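Local coordinates for protein benzoylformate decarboxylase (Mycobacterium smegmatis, PDB 4Q9D) that belongs to the thiamine pyrophosphate-dependent enzymes, tetrameric here, and carries a magnesium ion in the region of its C-terminal cofactor-binding domain, at residues Lys201-Val206 / Glu225-Pro230; Arg196-Lys201 / Leu328-Asp333; Tyr267-Val272 / Asp294-Thr299. All blocks are in the same frame, centred on the assembly; numbering follows the deposited sequence.

Contact 1: residues Lys201-Val206 / Glu225-Pro230; sequences KHPMLV and EKLGAP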
loop_
_atom_site.group_PDB
_atom_site.type_symbol
_atom_site.label_atom_id
_atom_site.label_comp_id
_atom_site.label_asym_id
_atom_site.label_seq_id
_atom_site.Cartn_x
_atom_site.Cartn_y
_atom_site.Cartn_z
ATOM N N LYS B 201 22.214 -15.749 38.907
ATOM C CA LYS B 201 22.903 -15.321 40.114
ATOM C C LYS B 201 22.768 -13.825 40.294
ATOM O O LYS B 201 22.697 -13.344 41.414
ATOM C CB LYS B 201 24.391 -15.675 40.042
ATOM C CG LYS B 201 24.660 -17.147 39.761
ATOM C CD LYS B 201 24.117 -18.031 40.852
ATOM C CE LYS B 201 24.606 -19.470 40.701
ATOM N NZ LYS B 201 24.115 -20.318 41.835
ATOM N N HIS B 202 22.764 -13.091 39.179
ATOM C CA HIS B 202 22.725 -11.631 39.199
ATOM C C HIS B 202 21.714 -11.120 38.166
ATOM O O HIS B 202 22.097 -10.617 37.110
ATOM C CB HIS B 202 24.111 -11.054 38.881
ATOM C CG HIS B 202 25.196 -11.525 39.795
ATOM N ND1 HIS B 202 25.399 -10.985 41.044
ATOM C CD2 HIS B 202 26.151 -12.479 39.631
ATOM C CE1 HIS B 202 26.425 -11.594 41.623
ATOM N NE2 HIS B 202 26.895 -12.502 40.786
ATOM N N PRO B 203 20.419 -11.266 38.461
ATOM C CA PRO B 203 19.418 -10.830 37.492
ATOM C C PRO B 203 19.181 -9.326 37.572
ATOM O O PRO B 203 19.490 -8.675 38.568
ATOM C CB PRO B 203 18.164 -11.577 37.927
ATOM C CG PRO B 203 18.332 -11.752 39.401
ATOM C CD PRO B 203 19.814 -11.892 39.650
ATOM N N MET B 204 18.635 -8.774 36.496
ATOM C CA MET B 204 18.163 -7.402 36.508
ATOM C C MET B 204 16.792 -7.351 35.848
ATOM O O MET B 204 16.537 -8.074 34.882
ATOM C CB MET B 204 19.170 -6.484 35.776
ATOM C CG MET B 204 18.767 -5.004 35.805
ATOM S SD MET B 204 17.875 -4.513 34.281
ATOM C CE MET B 204 19.268 -4.538 33.153
ATOM N N LEU B 205 15.925 -6.482 36.348
ATOM C CA LEU B 205 14.571 -6.402 35.858
ATOM C C LEU B 205 14.328 -5.047 35.201
ATOM O O LEU B 205 14.711 -4.018 35.754
ATOM C CB LEU B 205 13.595 -6.602 37.014
ATOM C CG LEU B 205 12.110 -6.456 36.672
ATOM C CD1 LEU B 205 11.709 -7.560 35.665
ATOM C CD2 LEU B 205 11.264 -6.532 37.938
ATOM N N VAL B 206 13.704 -5.060 34.019
ATOM C CA VAL B 206 13.284 -3.832 33.339
ATOM C C VAL B 206 11.771 -3.840 33.240
ATOM O O VAL B 206 11.196 -4.799 32.733
ATOM C CB VAL B 206 13.872 -3.710 31.894
ATOM C CG1 VAL B 206 13.499 -2.376 31.285
ATOM C CG2 VAL B 206 15.399 -3.890 31.890
ATOM N N GLU B 225 9.880 -6.959 44.222
ATOM C CA GLU B 225 10.290 -7.130 45.629
ATOM C C GLU B 225 10.650 -8.582 45.979
ATOM O O GLU B 225 11.640 -8.829 46.653
ATOM C CB GLU B 225 9.234 -6.571 46.581
ATOM C CG GLU B 225 9.214 -5.035 46.576
ATOM C CD GLU B 225 8.183 -4.483 47.540
ATOM O OE1 GLU B 225 7.450 -5.309 48.110
ATOM O OE2 GLU B 225 8.092 -3.237 47.709
ATOM N N LYS B 226 9.885 -9.541 45.474
ATOM C CA LYS B 226 10.280 -10.935 45.608
ATOM C C LYS B 226 11.599 -11.252 44.924
ATOM O O LYS B 226 12.451 -11.934 45.486
ATOM C CB LYS B 226 9.207 -11.871 45.086
ATOM C CG LYS B 226 9.555 -13.337 45.335
ATOM C CD LYS B 226 8.306 -14.185 45.137
ATOM C CE LYS B 226 8.589 -15.677 45.381
ATOM N NZ LYS B 226 7.330 -16.454 45.299
ATOM N N LEU B 227 11.764 -10.802 43.692
ATOM C CA LEU B 227 12.995 -11.117 42.977
ATOM C C LEU B 227 14.230 -10.450 43.622
ATOM O O LEU B 227 15.309 -11.030 43.642
ATOM C CB LEU B 227 12.876 -10.714 41.516
ATOM C CG LEU B 227 14.115 -10.958 40.662
ATOM C CD1 LEU B 227 14.448 -12.440 40.649
ATOM C CD2 LEU B 227 13.912 -10.411 39.237
ATOM N N GLY B 228 14.062 -9.238 44.137
ATOM C CA GLY B 228 15.132 -8.544 44.839
ATOM C C GLY B 228 16.197 -7.954 43.926
ATOM O O GLY B 228 17.269 -7.544 44.391
ATOM N N ALA B 229 15.920 -7.910 42.620
ATOM C CA ALA B 229 16.911 -7.411 41.653
ATOM C C ALA B 229 16.755 -5.899 41.436
ATOM O O ALA B 229 15.710 -5.326 41.734
ATOM C CB ALA B 229 16.796 -8.181 40.310
ATOM N N PRO B 230 17.797 -5.242 40.912
ATOM C CA PRO B 230 17.589 -3.843 40.539
ATOM C C PRO B 230 16.558 -3.757 39.418
ATOM O O PRO B 230 16.503 -4.636 38.560
ATOM C CB PRO B 230 18.954 -3.402 40.005
ATOM C CG PRO B 230 19.767 -4.647 39.837
ATOM C CD PRO B 230 19.182 -5.698 40.717
#
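Leu227, in the last turn of helix 217-227, turns its side chain onto the start of strand 203-207. Its CG lies anti to the backbone N (chi1 178°), which points the fork of the side chain at the strand. CD1 comes within 4.1 Å of Pro203 CG, the two side chains sliding past each other in opposite directions, while CD2 approaches Leu205 CB more distantly. At Gly228 the chain leaves the helix with a positive phi and turns back toward the strand. Ala229 follows, close against the backbone: its CB is 3.2 Å from Pro203 O and 4.0 Å from Pro203 CG, so the methyl group touches both the carbonyl and the ring. Pro230 then supplies the polar link. Its carbonyl O accepts a hydrogen bond from Leu205 N at 2.9 Å, nearly straight at the hydrogen (172°) and meeting the acceptor almost end-on. The ring of Pro230 crosses the side chain of Met204 at about a right angle, with the two CG atoms 4.2 Å apart, before the bent methionine chain leads its end away. This is the return of a beta-alpha-beta crossover in the Rossmann-like central domain: strand 203-207 takes strand 231-233 along one edge and strand 269-273 along the other, and the Leu205 side chain touches both Val271 of strand 269-273 and Phe223 of helix 217-227.

Contact 2: residues Arg196-Lys201 / Leu328-Asp333; sequences RINAAK and LIDTPD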
loop_
_atom_site.group_PDB
_atom_site.type_symbol
_atom_site.label_atom_id
_atom_site.label_comp_id
_atom_site.label_asym_id
_atom_site.label_seq_id
_atom_site.Cartn_x
_atom_site.Cartn_y
_atom_site.Cartn_z
ATOM N N ARG B 196 14.423 -20.196 34.460
ATOM C CA ARG B 196 15.661 -19.547 34.032
ATOM C C ARG B 196 15.989 -18.398 35.007
ATOM O O ARG B 196 17.149 -18.120 35.311
ATOM C CB ARG B 196 15.515 -19.008 32.606
ATOM C CG ARG B 196 16.681 -18.113 32.145
ATOM C CD ARG B 196 17.935 -18.961 31.938
ATOM N NE ARG B 196 19.138 -18.190 31.652
ATOM C CZ ARG B 196 19.900 -17.636 32.590
ATOM N NH1 ARG B 196 19.557 -17.763 33.875
ATOM N NH2 ARG B 196 20.999 -16.961 32.244
ATOM N N ILE B 197 14.947 -17.738 35.481
ATOM C CA ILE B 197 15.083 -16.642 36.429
ATOM C C ILE B 197 15.602 -17.191 37.773
ATOM O O ILE B 197 16.463 -16.586 38.390
ATOM C CB ILE B 197 13.738 -15.899 36.590
ATOM C CG1 ILE B 197 13.394 -15.091 35.308
ATOM C CG2 ILE B 197 13.725 -14.972 37.842
ATOM C CD1 ILE B 197 11.957 -14.548 35.353
ATOM N N ASN B 198 15.087 -18.339 38.212
ATOM C CA ASN B 198 15.509 -18.920 39.484
ATOM C C ASN B 198 16.989 -19.241 39.450
ATOM O O ASN B 198 17.670 -19.170 40.466
ATOM C CB ASN B 198 14.772 -20.220 39.752
ATOM C CG ASN B 198 13.351 -20.016 40.161
ATOM O OD1 ASN B 198 12.955 -18.953 40.665
ATOM N ND2 ASN B 198 12.558 -21.061 39.971
ATOM N N ALA B 199 17.482 -19.576 38.260
ATOM C CA ALA B 199 18.866 -19.980 38.084
ATOM C C ALA B 199 19.836 -18.813 38.009
ATOM O O ALA B 199 21.039 -19.020 38.117
ATOM C CB ALA B 199 19.006 -20.830 36.837
ATOM N N ALA B 200 19.343 -17.599 37.772
ATOM C CA ALA B 200 20.250 -16.461 37.647
ATOM C C ALA B 200 20.958 -16.166 38.975
ATOM O O ALA B 200 20.360 -16.263 40.041
ATOM C CB ALA B 200 19.493 -15.212 37.177
ATOM N N LYS B 201 22.214 -15.749 38.907
ATOM C CA LYS B 201 22.903 -15.321 40.114
ATOM C C LYS B 201 22.768 -13.825 40.294
ATOM O O LYS B 201 22.697 -13.344 41.414
ATOM C CB LYS B 201 24.391 -15.675 40.042
ATOM C CG LYS B 201 24.660 -17.147 39.761
ATOM C CD LYS B 201 24.117 -18.031 40.852
ATOM C CE LYS B 201 24.606 -19.470 40.701
ATOM N NZ LYS B 201 24.115 -20.318 41.835
ATOM N N LEU B 328 5.465 -18.196 40.547
ATOM C CA LEU B 328 6.346 -19.259 40.046
ATOM C C LEU B 328 7.782 -19.199 40.546
ATOM O O LEU B 328 8.404 -20.237 40.719
ATOM C CB LEU B 328 6.365 -19.324 38.512
ATOM C CG LEU B 328 5.061 -19.622 37.765
ATOM C CD1 LEU B 328 5.213 -19.215 36.302
ATOM C CD2 LEU B 328 4.742 -21.089 37.843
ATOM N N ILE B 329 8.336 -18.000 40.743
ATOM C CA ILE B 329 9.741 -17.939 41.125
ATOM C C ILE B 329 9.991 -18.281 42.621
ATOM O O ILE B 329 9.134 -18.070 43.489
ATOM C CB ILE B 329 10.427 -16.581 40.763
ATOM C CG1 ILE B 329 9.865 -15.449 41.606
ATOM C CG2 ILE B 329 10.305 -16.261 39.259
ATOM C CD1 ILE B 329 10.843 -14.287 41.748
ATOM N N ASP B 330 11.183 -18.806 42.891
ATOM C CA ASP B 330 11.661 -19.014 44.249
ATOM C C ASP B 330 11.977 -17.680 44.891
ATOM O O ASP B 330 12.386 -16.737 44.212
ATOM C CB ASP B 330 12.952 -19.829 44.207
ATOM C CG ASP B 330 12.730 -21.218 43.699
ATOM O OD1 ASP B 330 11.597 -21.722 43.903
ATOM O OD2 ASP B 330 13.674 -21.798 43.100
ATOM N N THR B 331 11.806 -17.601 46.203
ATOM C CA THR B 331 12.394 -16.508 46.973
ATOM C C THR B 331 13.916 -16.688 46.934
ATOM O O THR B 331 14.438 -17.762 47.261
ATOM C CB THR B 331 11.869 -16.515 48.412
ATOM O OG1 THR B 331 10.451 -16.302 48.393
ATOM C CG2 THR B 331 12.515 -15.421 49.214
ATOM N N PRO B 332 14.635 -15.664 46.455
ATOM C CA PRO B 332 16.085 -15.822 46.306
ATOM C C PRO B 332 16.708 -15.978 47.684
ATOM O O PRO B 332 16.179 -15.427 48.661
ATOM C CB PRO B 332 16.529 -14.490 45.686
ATOM C CG PRO B 332 15.268 -13.877 45.120
ATOM C CD PRO B 332 14.170 -14.332 46.040
ATOM N N ASP B 333 17.796 -16.732 47.767
ATOM C CA ASP B 333 18.500 -16.886 49.032
ATOM C C ASP B 333 19.463 -15.737 49.212
ATOM O O ASP B 333 20.446 -15.608 48.463
ATOM C CB ASP B 333 19.255 -18.210 49.091
ATOM C CG ASP B 333 18.348 -19.376 49.384
ATOM O OD1 ASP B 333 17.430 -19.213 50.226
ATOM O OD2 ASP B 333 18.545 -20.448 48.769
HETATM O O HOH W 1 14.104 -16.833 42.101
#
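Ile197 and Ile329 form the tightly packed side of this contact, where the end of helix 187-199 meets the chain leaving helix 318-328. Their CG2 methyls touch at 3.9 Å, one branch of each residue taking part, and both side chains also lie against Leu227 of helix 217-227. Next to this apolar patch Asn198 reaches across to the loop backbone. Its CG stands anti to the carbonyl carbon (chi1 -75°), and OD1 receives Asp330 N in a hydrogen bond of 2.8 Å with an angle of 161° at the hydrogen. The N-H arrives tilted out of the amide's carbonyl plane, and the same oxygen lies 3.4 Å from Ile329 CA. A water donates both to Asn198 OD1 and to Asp330 O, at 2.8 and 2.7 Å, tying the amide to the loop a second time. The outer side is looser. There the exposed Asp330 lays its carboxylate over the Asn198 amide, the planes stacked within 7° of parallel, but ND2 and OD2, at 3.4 Å, are too poorly aligned to hydrogen-bond. With two donors on OD1, the oxygen end of the amide is directed at the loop and its rotation is restrained; the nearby carboxylate probably adds a mild electrostatic attraction for the NH2 group without directing it.

Contact 3: residues Tyr267-Val272 / Asp294-Thr299; sequences YDLVVV and DLLQIT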
loop_
_atom_site.group_PDB
_atom_site.type_symbol
_atom_site.label_atom_id
_atom_site.label_comp_id
_atom_site.label_asym_id
_atom_site.label_seq_id
_atom_site.Cartn_x
_atom_site.Cartn_y
_atom_site.Cartn_z
ATOM N N TYR B 267 25.250 -8.128 34.874
ATOM C CA TYR B 267 24.194 -9.095 35.173
ATOM C C TYR B 267 24.307 -10.342 34.320
ATOM O O TYR B 267 24.767 -10.284 33.186
ATOM C CB TYR B 267 22.817 -8.440 35.017
ATOM C CG TYR B 267 22.703 -7.167 35.823
ATOM C CD1 TYR B 267 22.623 -7.209 37.211
ATOM C CD2 TYR B 267 22.714 -5.918 35.194
ATOM C CE1 TYR B 267 22.535 -6.044 37.967
ATOM C CE2 TYR B 267 22.623 -4.744 35.936
ATOM C CZ TYR B 267 22.535 -4.816 37.324
ATOM O OH TYR B 267 22.445 -3.664 38.063
ATOM N N ASP B 268 23.902 -11.487 34.861
ATOM C CA ASP B 268 23.932 -12.691 34.052
ATOM C C ASP B 268 22.588 -12.910 33.340
ATOM O O ASP B 268 22.514 -13.712 32.407
ATOM C CB ASP B 268 24.396 -13.940 34.855
ATOM C CG ASP B 268 23.466 -14.305 36.033
ATOM O OD1 ASP B 268 22.662 -13.476 36.488
ATOM O OD2 ASP B 268 23.555 -15.454 36.526
ATOM N N LEU B 269 21.537 -12.195 33.775
ATOM C CA LEU B 269 20.217 -12.308 33.141
ATOM C C LEU B 269 19.440 -10.993 33.231
ATOM O O LEU B 269 19.301 -10.415 34.319
ATOM C CB LEU B 269 19.390 -13.416 33.792
ATOM C CG LEU B 269 17.968 -13.581 33.244
ATOM C CD1 LEU B 269 18.015 -14.180 31.836
ATOM C CD2 LEU B 269 17.119 -14.449 34.169
ATOM N N VAL B 270 18.962 -10.513 32.080
ATOM C CA VAL B 270 18.081 -9.340 32.034
ATOM C C VAL B 270 16.660 -9.809 31.738
ATOM O O VAL B 270 16.415 -10.518 30.753
ATOM C CB VAL B 270 18.554 -8.305 30.988
ATOM C CG1 VAL B 270 17.649 -7.054 31.046
ATOM C CG2 VAL B 270 19.993 -7.924 31.278
ATOM N N VAL B 271 15.736 -9.451 32.619
ATOM C CA VAL B 271 14.338 -9.763 32.410
ATOM C C VAL B 271 13.586 -8.503 31.981
ATOM O O VAL B 271 13.426 -7.575 32.764
ATOM C CB VAL B 271 13.709 -10.317 33.674
ATOM C CG1 VAL B 271 12.256 -10.676 33.396
ATOM C CG2 VAL B 271 14.517 -11.548 34.166
ATOM N N VAL B 272 13.150 -8.467 30.729
ATOM C CA VAL B 272 12.503 -7.270 30.195
ATOM C C VAL B 272 11.001 -7.462 30.035
ATOM O O VAL B 272 10.551 -8.251 29.189
ATOM C CB VAL B 272 13.098 -6.881 28.826
ATOM C CG1 VAL B 272 12.418 -5.601 28.333
ATOM C CG2 VAL B 272 14.633 -6.704 28.949
ATOM N N ASP B 294 22.379 -13.197 29.508
ATOM C CA ASP B 294 21.205 -13.674 28.765
ATOM C C ASP B 294 20.040 -12.695 28.912
ATOM O O ASP B 294 20.027 -11.874 29.843
ATOM C CB ASP B 294 20.758 -15.053 29.249
ATOM C CG ASP B 294 21.754 -16.162 28.895
ATOM O OD1 ASP B 294 22.490 -16.045 27.892
ATOM O OD2 ASP B 294 21.779 -17.166 29.629
ATOM N N LEU B 295 19.063 -12.786 28.007
ATOM C CA LEU B 295 17.871 -11.912 28.063
ATOM C C LEU B 295 16.539 -12.647 27.824
ATOM O O LEU B 295 16.440 -13.513 26.958
ATOM C CB LEU B 295 18.022 -10.726 27.104
ATOM C CG LEU B 295 16.961 -9.602 27.110
ATOM C CD1 LEU B 295 17.590 -8.296 26.639
ATOM C CD2 LEU B 295 15.769 -9.946 26.200
ATOM N N LEU B 296 15.543 -12.326 28.647
ATOM C CA LEU B 296 14.168 -12.777 28.461
ATOM C C LEU B 296 13.313 -11.535 28.216
ATOM O O LEU B 296 13.529 -10.495 28.854
ATOM C CB LEU B 296 13.642 -13.478 29.731
ATOM C CG LEU B 296 14.387 -14.757 30.137
ATOM C CD1 LEU B 296 13.912 -15.216 31.518
ATOM C CD2 LEU B 296 14.158 -15.830 29.113
ATOM N N GLN B 297 12.325 -11.656 27.335
ATOM C CA GLN B 297 11.439 -10.533 27.005
ATOM C C GLN B 297 9.988 -10.981 27.105
ATOM O O GLN B 297 9.628 -12.041 26.611
ATOM C CB GLN B 297 11.735 -10.009 25.603
ATOM C CG GLN B 297 10.833 -8.843 25.147
ATOM C CD GLN B 297 11.046 -8.480 23.669
ATOM O OE1 GLN B 297 11.664 -9.233 22.913
ATOM N NE2 GLN B 297 10.533 -7.326 23.262
ATOM N N ILE B 298 9.157 -10.168 27.755
ATOM C CA ILE B 298 7.736 -10.471 27.875
ATOM C C ILE B 298 7.000 -9.225 27.412
ATOM O O ILE B 298 7.238 -8.157 27.936
ATOM C CB ILE B 298 7.330 -10.809 29.339
ATOM C CG1 ILE B 298 8.009 -12.109 29.814
ATOM C CG2 ILE B 298 5.841 -10.866 29.477
ATOM C CD1 ILE B 298 7.745 -12.420 31.273
ATOM N N THR B 299 6.120 -9.365 26.425
ATOM C CA THR B 299 5.417 -8.207 25.877
ATOM C C THR B 299 4.073 -8.633 25.342
ATOM O O THR B 299 3.884 -9.801 24.947
ATOM C CB THR B 299 6.218 -7.544 24.723
ATOM O OG1 THR B 299 5.445 -6.492 24.144
ATOM C CG2 THR B 299 6.555 -8.552 23.617
#
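Leu269 extends its CG anti to the backbone N (chi1 178°), whereas Leu296 has CG anti to the carbonyl carbon (chi1 -63°); these different choices bring Leu269 CD1 to 4.0 Å from Leu296 CG, a diagonal contact between adjacent strands. The same CD1 rests alongside Asp294, close to its CB and carbonyl. On the other face Val272 places CG2 beside its backbone N, and that methyl meets Leu295 CD1 at 4.1 Å, the two side chains crossing at a slant. Between the faces run five backbone hydrogen bonds. Asp294 N bonds to Asp268 O at 2.9 Å, coming in from above the carbonyl plane where the first strand is only beginning; Val270 N then donates to Asp294 O at 2.8 Å, and Val270 O receives Leu296 N at 2.9 Å. Val272 continues the alternation, its N bonding to Leu296 O and its O accepting Ile298 N, both at 2.8 Å. This is parallel pairing, with strand directions 13° apart, and it joins two strands of the six-stranded parallel sheet of a Rossmann-like domain, the central domain of thiamine pyrophosphate enzymes. Here the connection between the paired strands contains no helix. Weaker CA-H...O contacts reach carbonyls that already accept an N-H, among them Gln297 CA to Val272 O at 3.3 Å. The face bearing Leu269, Val271 and Leu296 is covered by Ile197 of helix 187-199, and Asp294 at its margin forms a salt bridge with Arg196 of that helix. The face bearing Val270, Val272, Leu295 and Gln297 looks the other way: Met204 touches Val270, Phe278 touches Leu295, and Gln297 NE2 hydrogen-bonds to Arg304 O.

How the contacts relate
The three contacts gather around inner strands of the Rossmann-like sheet and the helices packed on it. Contacts 1 and 2 have centres about 9 Å apart and share Lys201, where helix 187-199 gives way to strand 203-207; Lys226 NZ also makes a weak hydrogen bond to Ile329 O. Contact 3 lies about 10 Å, centre to centre, from contact 1, its strand 269-273 being the neighbour of strand 203-207. Asp268 bridges them by accepting from Lys201 N and His202 N, probable hydrogen bonds of 2.7 Å each to OD2 and OD1. Contacts 2 and 3, about 13 Å between centres, are joined by the salt bridge from Arg196 NH2 to Asp294 OD2, 2.7 Å. The magnesium ligands Asp434, Asn461 and Glu463 belong to none of the segments.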